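Long-range contact in carbohydrate binding protein (Flavobacterium johnsoniae, PDB 3HZB), which binds calcium ions through a betagamma-crystallin domain and, as a larger multidomain protein, probably binds carbohydrate: residues Asp55-Ala60 / Val79-Val84. Sequence-based numbering, arbitrary orientation.
Sequences DNFGGA and VSSIRV. With CA (calcium ion), chain M.
Ser81 OG is gripped by two backbone groups of the hairpin loop folded over it: the backbone N of Phe57 donates to this oxygen at 2.9 Å, along a bent path of 139°, and a second hydrogen bond joins it to the carbonyl oxygen of Asp54. With chi1 at 59°, OG stands between its own backbone N and carbonyl carbon and points into the turn. The turn is tightened from within, since Gly58 N bonds to Asp55 O and Asn56 N meets Asp55 OD1 at 2.7 Å from well above the carboxylate plane. OD1 has a further partner in Leu25 N, tying the loop to the start of helix 25-29, just after strand 21-23.

Beyond the serine, the Phe57 ring lies across the aliphatic part of Arg83. CG of Arg83 comes within 3.5 Å of Phe57 CE2. Arg83 CD sits over the same face, 4.0 Å from the Phe57 ring centroid and 19° off the normal, a CH-pi contact. A bend at chi3 then turns the guanidinium steeply away from the ring plane, with NE in a salt bridge to Asp22 and NH1 hydrogen-bonded to Tyr52 OH; Tyr52 also meets the Phe57 ring edge-to-face.

At the other end, Ser80 CB packs 3.4 Å from Asp55 N while its OG binds calcium at 2.6 Å and is hydrogen-bonded to Asn35 ND2. Gln53 O, Lys78 O, Asp36 OD1 and three waters complete that site. The folded-over hairpin, held by a serine at the start of strand 81-86 beside a calcium-binding serine, is characteristic of the betagamma-crystallin Greek key motif.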
loop_
_atom_site.group_PDB
_atom_site.type_symbol
_atom_site.label_atom_id
_atom_site.label_comp_id
_atom_site.label_asym_id
_atom_site.label_seq_id
_atom_site.Cartn_x
_atom_site.Cartn_y
_atom_site.Cartn_z
ATOM N N ASP B 55 12.799 -16.813 13.769
ATOM C CA ASP B 55 11.557 -17.036 14.499
ATOM C C ASP B 55 11.652 -16.340 15.854
ATOM O O ASP B 55 12.738 -15.969 16.301
ATOM C CB ASP B 55 11.320 -18.540 14.691
ATOM C CG ASP B 55 9.927 -18.860 15.212
ATOM O OD1 ASP B 55 9.058 -17.966 15.211
ATOM O OD2 ASP B 55 9.695 -20.024 15.610
ATOM N N ASN B 56 10.505 -16.152 16.491
ATOM C CA ASN B 56 10.450 -15.518 17.795
ATOM C C ASN B 56 11.072 -14.127 17.805
ATOM O O ASN B 56 11.682 -13.707 18.793
ATOM C CB ASN B 56 11.118 -16.426 18.828
ATOM C CG ASN B 56 10.475 -17.796 18.876
ATOM O OD1 ASN B 56 9.252 -17.909 18.982
ATOM N ND2 ASN B 56 11.289 -18.842 18.792
ATOM N N PHE B 57 10.915 -13.430 16.681
ATOM C CA PHE B 57 11.383 -12.061 16.520
ATOM C C PHE B 57 12.887 -11.887 16.709
ATOM O O PHE B 57 13.353 -10.872 17.238
ATOM C CB PHE B 57 10.582 -11.181 17.479
ATOM C CG PHE B 57 9.143 -11.615 17.602
ATOM C CD1 PHE B 57 8.628 -12.044 18.821
ATOM C CD2 PHE B 57 8.330 -11.687 16.470
ATOM C CE1 PHE B 57 7.326 -12.546 18.913
ATOM C CE2 PHE B 57 7.031 -12.186 16.552
ATOM C CZ PHE B 57 6.528 -12.619 17.776
ATOM N N GLY B 58 13.643 -12.882 16.255
ATOM C CA GLY B 58 15.087 -12.826 16.373
ATOM C C GLY B 58 15.749 -12.397 15.080
ATOM O O GLY B 58 15.106 -12.369 14.029
ATOM N N GLY B 59 17.034 -12.057 15.153
ATOM C CA GLY B 59 17.762 -11.636 13.969
ATOM C C GLY B 59 17.431 -10.235 13.478
ATOM O O GLY B 59 16.789 -9.450 14.181
ATOM N N ALA B 60 17.867 -9.927 12.260
ATOM C CA ALA B 60 17.634 -8.620 11.654
ATOM C C ALA B 60 16.149 -8.312 11.464
ATOM O O ALA B 60 15.320 -9.220 11.383
ATOM C CB ALA B 60 18.356 -8.541 10.314
ATOM N N VAL B 79 11.514 -14.300 5.691
ATOM C CA VAL B 79 10.776 -13.945 6.901
ATOM C C VAL B 79 10.370 -15.163 7.729
ATOM O O VAL B 79 9.799 -16.123 7.200
ATOM C CB VAL B 79 9.530 -13.104 6.548
ATOM C CG1 VAL B 79 8.725 -12.798 7.807
ATOM C CG2 VAL B 79 9.969 -11.798 5.885
ATOM N N SER B 80 10.677 -15.117 9.027
ATOM C CA SER B 80 10.358 -16.210 9.947
ATOM C C SER B 80 9.401 -15.828 11.067
ATOM O O SER B 80 8.844 -16.697 11.739
ATOM C CB SER B 80 11.638 -16.790 10.540
ATOM O OG SER B 80 12.319 -17.540 9.557
ATOM N N SER B 81 9.232 -14.527 11.282
ATOM C CA SER B 81 8.298 -14.027 12.281
ATOM C C SER B 81 7.973 -12.577 11.956
ATOM O O SER B 81 8.762 -11.877 11.310
ATOM C CB SER B 81 8.848 -14.175 13.711
ATOM O OG SER B 81 10.069 -13.494 13.899
ATOM N N ILE B 82 6.797 -12.138 12.388
ATOM C CA ILE B 82 6.328 -10.790 12.105
ATOM C C ILE B 82 5.540 -10.202 13.260
ATOM O O ILE B 82 4.881 -10.923 14.011
ATOM C CB ILE B 82 5.380 -10.793 10.884
ATOM C CG1 ILE B 82 6.091 -11.379 9.666
ATOM C CG2 ILE B 82 4.881 -9.388 10.598
ATOM C CD1 ILE B 82 5.175 -11.575 8.473
ATOM N N ARG B 83 5.612 -8.882 13.389
ATOM C CA ARG B 83 4.869 -8.170 14.409
ATOM C C ARG B 83 4.177 -7.019 13.700
ATOM O O ARG B 83 4.801 -6.279 12.935
ATOM C CB ARG B 83 5.796 -7.652 15.511
ATOM C CG ARG B 83 6.410 -8.767 16.351
ATOM C CD ARG B 83 7.316 -8.207 17.421
ATOM N NE ARG B 83 6.589 -7.342 18.345
ATOM C CZ ARG B 83 7.032 -6.157 18.750
ATOM N NH1 ARG B 83 8.199 -5.702 18.305
ATOM N NH2 ARG B 83 6.311 -5.431 19.599
ATOM N N VAL B 84 2.875 -6.906 13.932
ATOM C CA VAL B 84 2.063 -5.864 13.332
ATOM C C VAL B 84 1.766 -4.843 14.422
ATOM O O VAL B 84 1.277 -5.199 15.493
ATOM C CB VAL B 84 0.736 -6.445 12.794
ATOM C CG1 VAL B 84 -0.100 -5.345 12.164
ATOM C CG2 VAL B 84 1.030 -7.540 11.769
HETATM CA CA CA M . 14.326 -16.936 8.089
HETATM O O HOH W 1 16.495 -15.657 7.252
HETATM O O HOH W 2 16.115 -19.006 7.438
HETATM O O HOH W 3 16.239 -17.734 9.856
#